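Local structure of profilin-1A (Acanthamoeba castellanii, 1ACF) at residues A19-L24 and A94-V99. The protein binds monomeric actin and so shapes the cytoskeleton, hindering polymerization at high concentration and promoting it at low, and also binds the phosphoinositide PIP2. Numbering follows the deposited sequence.
Sequences AAILGL and AILVGV
I21 and L96 face each other in a non-hydrogen-bonded pair, their side chains running alongside one another in the same direction. I21 CG1 lies beside its backbone N, anti to the carbonyl carbon (chi1 -76°), and there meets L96 CD2 at 3.3 Å, a tightly pressed contact. The other branch of I21, CG2, reaches the A94 methyl, CB, at 4.2 Å. Beyond this pair, L96 fits among V113, L116, A117 and L120 of helix 106-121, while I21 touches W2 and Y5 of helix 2-11; long aliphatic chains suit a sheet face covered by helices. On the opposite face, L22 and I95 are directly paired, L22 CB lying 4.2 Å from I95 CB, and L22 CD1 leans diagonally to V97 CG2 at 4.3 Å. Beta-branched I95 and V97 suit the extended backbone of a buried strand, and the small A20, paired with V97, adds only a methyl. Just past the paired residues, the exposed L24 crosses I95 at about a right angle and lays CD2 against I95 CG1 at 3.8 Å. Two reciprocal pairs of backbone bonds fix this register: A20 with V97, and L22 with I95, where L22 N donates nearly straight (170°) to I95 O. Strands 18-23 and 94-100 are thus antiparallel neighbours inside the central sheet of the profilin fold, joining N-terminal and C-terminal parts of the chain beneath the two terminal helices.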
ATOM      1  N   ALA A  19      -7.610  -1.910   1.564  1.00  3.88           N
ATOM      2  CA  ALA A  19      -6.524  -2.136   0.520  1.00  5.74           C
ATOM      3  C   ALA A  19      -6.900  -1.505  -0.801  1.00  3.85           C
ATOM      4  O   ALA A  19      -8.060  -1.343  -1.232  1.00  2.95           O
ATOM      5  CB  ALA A  19      -6.239  -3.623   0.404  1.00  2.00           C
ATOM      6  N   ALA A  20      -5.895  -1.061  -1.519  1.00  7.30           N
ATOM      7  CA  ALA A  20      -6.114  -0.481  -2.868  1.00  5.90           C
ATOM      8  C   ALA A  20      -4.969  -1.020  -3.758  1.00  8.50           C
ATOM      9  O   ALA A  20      -3.966  -1.476  -3.189  1.00  7.90           O
ATOM     10  CB  ALA A  20      -6.155   1.020  -2.889  1.00  8.06           C
ATOM     11  N   ILE A  21      -5.208  -0.965  -5.057  1.00  6.80           N
ATOM     12  CA  ILE A  21      -4.209  -1.362  -6.054  1.00  7.29           C
ATOM     13  C   ILE A  21      -4.073  -0.200  -7.036  1.00  4.07           C
ATOM     14  O   ILE A  21      -5.089   0.192  -7.656  1.00  3.88           O
ATOM     15  CB  ILE A  21      -4.418  -2.703  -6.799  1.00  6.35           C
ATOM     16  CG1 ILE A  21      -4.072  -3.951  -5.968  1.00  2.42           C
ATOM     17  CG2 ILE A  21      -3.497  -2.658  -8.066  1.00 11.37           C
ATOM     18  CD1 ILE A  21      -4.593  -5.248  -6.677  1.00  2.07           C
ATOM     19  N   LEU A  22      -2.859   0.348  -7.042  1.00  2.56           N
ATOM     20  CA  LEU A  22      -2.637   1.463  -7.984  1.00  5.91           C
ATOM     21  C   LEU A  22      -1.728   1.147  -9.191  1.00  7.02           C
ATOM     22  O   LEU A  22      -0.932   0.210  -9.239  1.00  9.72           O
ATOM     23  CB  LEU A  22      -1.952   2.598  -7.226  1.00  6.23           C
ATOM     24  CG  LEU A  22      -2.558   3.496  -6.208  1.00  6.97           C
ATOM     25  CD1 LEU A  22      -3.528   2.780  -5.315  1.00  8.17           C
ATOM     26  CD2 LEU A  22      -1.369   4.103  -5.474  1.00 11.28           C
ATOM     27  N   GLY A  23      -1.810   2.085 -10.111  1.00  6.95           N
ATOM     28  CA  GLY A  23      -1.019   2.197 -11.326  1.00  9.35           C
ATOM     29  C   GLY A  23       0.175   3.121 -10.952  1.00 11.77           C
ATOM     30  O   GLY A  23       0.123   3.909 -10.026  1.00  9.50           O
ATOM     31  N   LEU A  24       1.247   2.980 -11.731  1.00 14.40           N
ATOM     32  CA  LEU A  24       2.487   3.760 -11.560  1.00 11.10           C
ATOM     33  C   LEU A  24       2.226   5.198 -11.915  1.00  9.29           C
ATOM     34  O   LEU A  24       3.100   6.051 -11.591  1.00 14.12           O
ATOM     35  CB  LEU A  24       3.655   3.027 -12.253  1.00 10.52           C
ATOM     36  CG  LEU A  24       4.169   1.720 -11.685  1.00  8.31           C
ATOM     37  CD1 LEU A  24       5.430   1.256 -12.438  1.00  7.28           C
ATOM     38  CD2 LEU A  24       4.556   1.886 -10.225  1.00  9.02           C
ATOM     39  N   ALA A  94       2.380  -1.960 -10.915  1.00  7.03           N
ATOM     40  CA  ALA A  94       1.364  -1.498  -9.962  1.00  8.73           C
ATOM     41  C   ALA A  94       1.929  -1.336  -8.569  1.00  7.95           C
ATOM     42  O   ALA A  94       3.072  -1.739  -8.299  1.00  7.98           O
ATOM     43  CB  ALA A  94       0.270  -2.619  -9.854  1.00  2.00           C
ATOM     44  N   ILE A  95       1.050  -0.723  -7.760  1.00  8.78           N
ATOM     45  CA  ILE A  95       1.395  -0.532  -6.338  1.00  8.13           C
ATOM     46  C   ILE A  95       0.245  -1.067  -5.450  1.00  3.72           C
ATOM     47  O   ILE A  95      -0.879  -0.667  -5.669  1.00  2.00           O
ATOM     48  CB  ILE A  95       1.687   0.933  -5.919  1.00  6.56           C
ATOM     49  CG1 ILE A  95       2.718   1.584  -6.878  1.00  8.45           C
ATOM     50  CG2 ILE A  95       2.266   0.827  -4.453  1.00  5.39           C
ATOM     51  CD1 ILE A  95       2.671   3.152  -6.912  1.00  3.47           C
ATOM     52  N   LEU A  96       0.664  -1.904  -4.535  1.00  3.25           N
ATOM     53  CA  LEU A  96      -0.215  -2.517  -3.542  1.00  7.30           C
ATOM     54  C   LEU A  96      -0.165  -1.655  -2.258  1.00  7.68           C
ATOM     55  O   LEU A  96       0.946  -1.309  -1.858  1.00  9.56           O
ATOM     56  CB  LEU A  96       0.087  -3.955  -3.153  1.00  4.69           C
ATOM     57  CG  LEU A  96       0.219  -5.011  -4.175  1.00  6.51           C
ATOM     58  CD1 LEU A  96       0.356  -6.406  -3.622  1.00  5.06           C
ATOM     59  CD2 LEU A  96      -1.029  -4.930  -5.084  1.00 12.43           C
ATOM     60  N   VAL A  97      -1.384  -1.384  -1.761  1.00 10.92           N
ATOM     61  CA  VAL A  97      -1.534  -0.646  -0.488  1.00  9.83           C
ATOM     62  C   VAL A  97      -2.398  -1.491   0.480  1.00  7.21           C
ATOM     63  O   VAL A  97      -3.570  -1.749   0.155  1.00  8.35           O
ATOM     64  CB  VAL A  97      -2.115   0.760  -0.615  1.00 12.71           C
ATOM     65  CG1 VAL A  97      -1.992   1.416   0.798  1.00 15.38           C
ATOM     66  CG2 VAL A  97      -1.520   1.657  -1.670  1.00  9.30           C
ATOM     67  N   GLY A  98      -1.813  -1.839   1.569  1.00  4.58           N
ATOM     68  CA  GLY A  98      -2.461  -2.622   2.636  1.00  5.54           C
ATOM     69  C   GLY A  98      -2.400  -1.865   3.970  1.00  4.28           C
ATOM     70  O   GLY A  98      -1.380  -1.890   4.697  1.00  2.01           O
ATOM     71  N   VAL A  99      -3.547  -1.224   4.298  1.00  5.26           N
ATOM     72  CA  VAL A  99      -3.640  -0.462   5.578  1.00  8.68           C
ATOM     73  C   VAL A  99      -3.998  -1.383   6.765  1.00  7.02           C
ATOM     74  O   VAL A  99      -4.877  -2.267   6.580  1.00  7.25           O
ATOM     75  CB  VAL A  99      -4.695   0.649   5.426  1.00  9.51           C
ATOM     76  CG1 VAL A  99      -5.025   1.286   6.786  1.00 14.03           C
ATOM     77  CG2 VAL A  99      -4.368   1.732   4.448  1.00  6.39           C
TER